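Local coordinates for AT-rich interactive domain-containing protein 4 (Arabidopsis thaliana, PDB 6LQF) that recognises DNA and the H3K4me3 histone mark through an ARID-PHD cassette, as a component of an ISWI chromatin-remodelling complex, at residues A19-C24 with N68-V73. Sequence-based numbering, arbitrary orientation.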
loop_
_atom_site.group_PDB
_atom_site.type_symbol
_atom_site.label_atom_id
_atom_site.label_comp_id
_atom_site.label_asym_id
_atom_site.label_seq_id
_atom_site.Cartn_x
_atom_site.Cartn_y
_atom_site.Cartn_z
ATOM N N ALA A 19 -9.833 -14.626 -1.570
ATOM C CA ALA A 19 -8.456 -15.102 -1.671
ATOM C C ALA A 19 -7.482 -14.232 -0.869
ATOM O O ALA A 19 -7.684 -13.027 -0.759
ATOM C CB ALA A 19 -8.016 -15.135 -3.132
ATOM N N HIS A 20 -6.413 -14.839 -0.345
ATOM C CA HIS A 20 -5.353 -14.084 0.304
ATOM C C HIS A 20 -4.780 -13.020 -0.624
ATOM O O HIS A 20 -4.671 -13.209 -1.815
ATOM C CB HIS A 20 -4.240 -15.026 0.772
ATOM C CG HIS A 20 -4.655 -15.950 1.869
ATOM N ND1 HIS A 20 -3.758 -16.494 2.762
ATOM C CD2 HIS A 20 -5.869 -16.443 2.208
ATOM C CE1 HIS A 20 -4.402 -17.276 3.609
ATOM N NE2 HIS A 20 -5.686 -17.260 3.298
ATOM N N ILE A 21 -4.339 -11.916 -0.048
ATOM C CA ILE A 21 -4.023 -10.727 -0.846
ATOM C C ILE A 21 -2.832 -10.939 -1.777
ATOM O O ILE A 21 -2.757 -10.275 -2.805
ATOM C CB ILE A 21 -3.789 -9.469 0.077
ATOM C CG1 ILE A 21 -3.896 -8.153 -0.714
ATOM C CG2 ILE A 21 -2.473 -9.622 0.855
ATOM C CD1 ILE A 21 -5.246 -7.951 -1.381
ATOM N N GLN A 22 -1.965 -11.902 -1.477
ATOM C CA GLN A 22 -0.819 -12.178 -2.356
ATOM C C GLN A 22 -1.207 -12.790 -3.699
ATOM O O GLN A 22 -0.461 -12.674 -4.660
ATOM C CB GLN A 22 0.193 -13.119 -1.676
ATOM C CG GLN A 22 0.803 -12.550 -0.411
ATOM C CD GLN A 22 0.074 -12.982 0.863
ATOM O OE1 GLN A 22 -1.132 -13.268 0.859
ATOM N NE2 GLN A 22 0.823 -13.044 1.966
ATOM N N VAL A 23 -2.363 -13.448 -3.757
ATOM C CA VAL A 23 -2.762 -14.189 -4.940
ATOM C C VAL A 23 -4.176 -13.751 -5.422
ATOM O O VAL A 23 -4.732 -14.352 -6.330
ATOM C CB VAL A 23 -2.827 -15.689 -4.676
ATOM C CG1 VAL A 23 -1.437 -16.259 -4.430
ATOM C CG2 VAL A 23 -3.771 -15.986 -3.513
ATOM N N CYS A 24 -4.761 -12.739 -4.800
ATOM C CA CYS A 24 -6.123 -12.335 -5.147
ATOM C C CYS A 24 -6.132 -11.500 -6.425
ATOM O O CYS A 24 -5.307 -10.576 -6.552
ATOM C CB CYS A 24 -6.693 -11.540 -3.983
ATOM S SG CYS A 24 -8.447 -11.090 -4.155
ATOM N N ASN A 68 -4.516 -1.377 -6.463
ATOM C CA ASN A 68 -3.100 -1.126 -6.194
ATOM C C ASN A 68 -2.941 -0.165 -5.035
ATOM O O ASN A 68 -1.973 -0.305 -4.280
ATOM C CB ASN A 68 -2.402 -0.626 -7.438
ATOM C CG ASN A 68 -2.165 -1.775 -8.415
ATOM O OD1 ASN A 68 -1.504 -2.765 -8.024
ATOM N ND2 ASN A 68 -2.736 -1.714 -9.603
ATOM N N LEU A 69 -3.898 0.769 -4.826
ATOM C CA LEU A 69 -3.831 1.653 -3.661
ATOM C C LEU A 69 -3.852 0.782 -2.391
ATOM O O LEU A 69 -3.026 0.962 -1.446
ATOM C CB LEU A 69 -5.045 2.627 -3.693
ATOM C CG LEU A 69 -5.309 3.435 -2.409
ATOM C CD1 LEU A 69 -4.059 4.253 -2.116
ATOM C CD2 LEU A 69 -6.523 4.391 -2.610
ATOM N N TYR A 70 -4.778 -0.171 -2.345
ATOM C CA TYR A 70 -4.913 -1.053 -1.176
ATOM C C TYR A 70 -3.664 -1.891 -0.969
ATOM O O TYR A 70 -3.138 -1.917 0.135
ATOM C CB TYR A 70 -6.113 -1.968 -1.350
ATOM C CG TYR A 70 -6.378 -2.823 -0.125
ATOM C CD1 TYR A 70 -6.947 -2.254 1.033
ATOM C CD2 TYR A 70 -6.143 -4.202 -0.153
ATOM C CE1 TYR A 70 -7.235 -3.037 2.118
ATOM C CE2 TYR A 70 -6.432 -5.011 0.961
ATOM C CZ TYR A 70 -7.017 -4.415 2.066
ATOM O OH TYR A 70 -7.319 -5.207 3.169
ATOM N N ARG A 71 -3.165 -2.531 -2.042
ATOM C CA ARG A 71 -1.988 -3.429 -1.894
ATOM C C ARG A 71 -0.775 -2.659 -1.382
ATOM O O ARG A 71 -0.046 -3.161 -0.494
ATOM C CB ARG A 71 -1.664 -4.118 -3.206
ATOM C CG ARG A 71 -2.763 -5.127 -3.551
ATOM C CD ARG A 71 -2.400 -6.103 -4.609
ATOM N NE ARG A 71 -2.063 -5.452 -5.846
ATOM C CZ ARG A 71 -1.623 -6.115 -6.916
ATOM N NH1 ARG A 71 -1.458 -7.438 -6.854
ATOM N NH2 ARG A 71 -1.340 -5.465 -8.041
ATOM N N GLU A 72 -0.573 -1.445 -1.893
ATOM C CA GLU A 72 0.619 -0.715 -1.491
ATOM C C GLU A 72 0.534 -0.260 -0.034
ATOM O O GLU A 72 1.551 -0.212 0.702
ATOM C CB GLU A 72 0.853 0.492 -2.384
ATOM C CG GLU A 72 1.241 0.103 -3.819
ATOM C CD GLU A 72 2.401 -0.918 -3.909
ATOM O OE1 GLU A 72 3.376 -0.801 -3.131
ATOM O OE2 GLU A 72 2.377 -1.850 -4.776
ATOM N N VAL A 73 -0.646 0.048 0.446
ATOM C CA VAL A 73 -0.795 0.521 1.824
ATOM C C VAL A 73 -0.762 -0.629 2.812
ATOM O O VAL A 73 -0.028 -0.529 3.840
ATOM C CB VAL A 73 -2.107 1.323 1.996
ATOM C CG1 VAL A 73 -2.399 1.594 3.508
ATOM C CG2 VAL A 73 -1.962 2.643 1.249
#
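Arg71, whose aliphatic stem touches Ile21, turns its charged end back along its own helix: NH2 donates to OD1 of Asn68 at 2.7 Å. The N-H points almost straight at the acceptor (173°), and OD1 lies in the guanidinium plane, whereas the donor stands 23° off the amide's carbonyl plane. This bond, one turn back on the helix, ties down the guanidinium; lower on the stem, Arg71 CG lies 4.3 Å from Ile21 CG1. Closer still, Ile21 CD1 meets the rim of the Tyr70 ring near its plane, 3.9 Å from CE2 and 4.0 Å from CD2, so the methyl abuts an edge and does not lie over a face. Ile21 reaches it by extending CG1 opposite its backbone N (chi1 -162°). Ile21 is the second residue of a beta-turn closed by Val23 N to His20 O at 3.0 Å. No hydrogen bond links residues 19-24 to 68-73; the contact is small and apolar, burying 138 Å² in all. The polar end of Tyr70 is occupied elsewhere, its OH hydrogen-bonding Asp128, which Ile21 also touches. The zinc ion bound by His14, Cys16, Asp32 and His126 is about 8 Å from the Tyr70 side chain. The contact joins the loop leading into helix 26-39 to helix 66-74 of the ARID domain, and the Tyr70 ring packs between elements, meeting Phe29 of helix 26-39, Tyr122 of helix 120-124 edge-to-face and Tyr115 of helix 107-118.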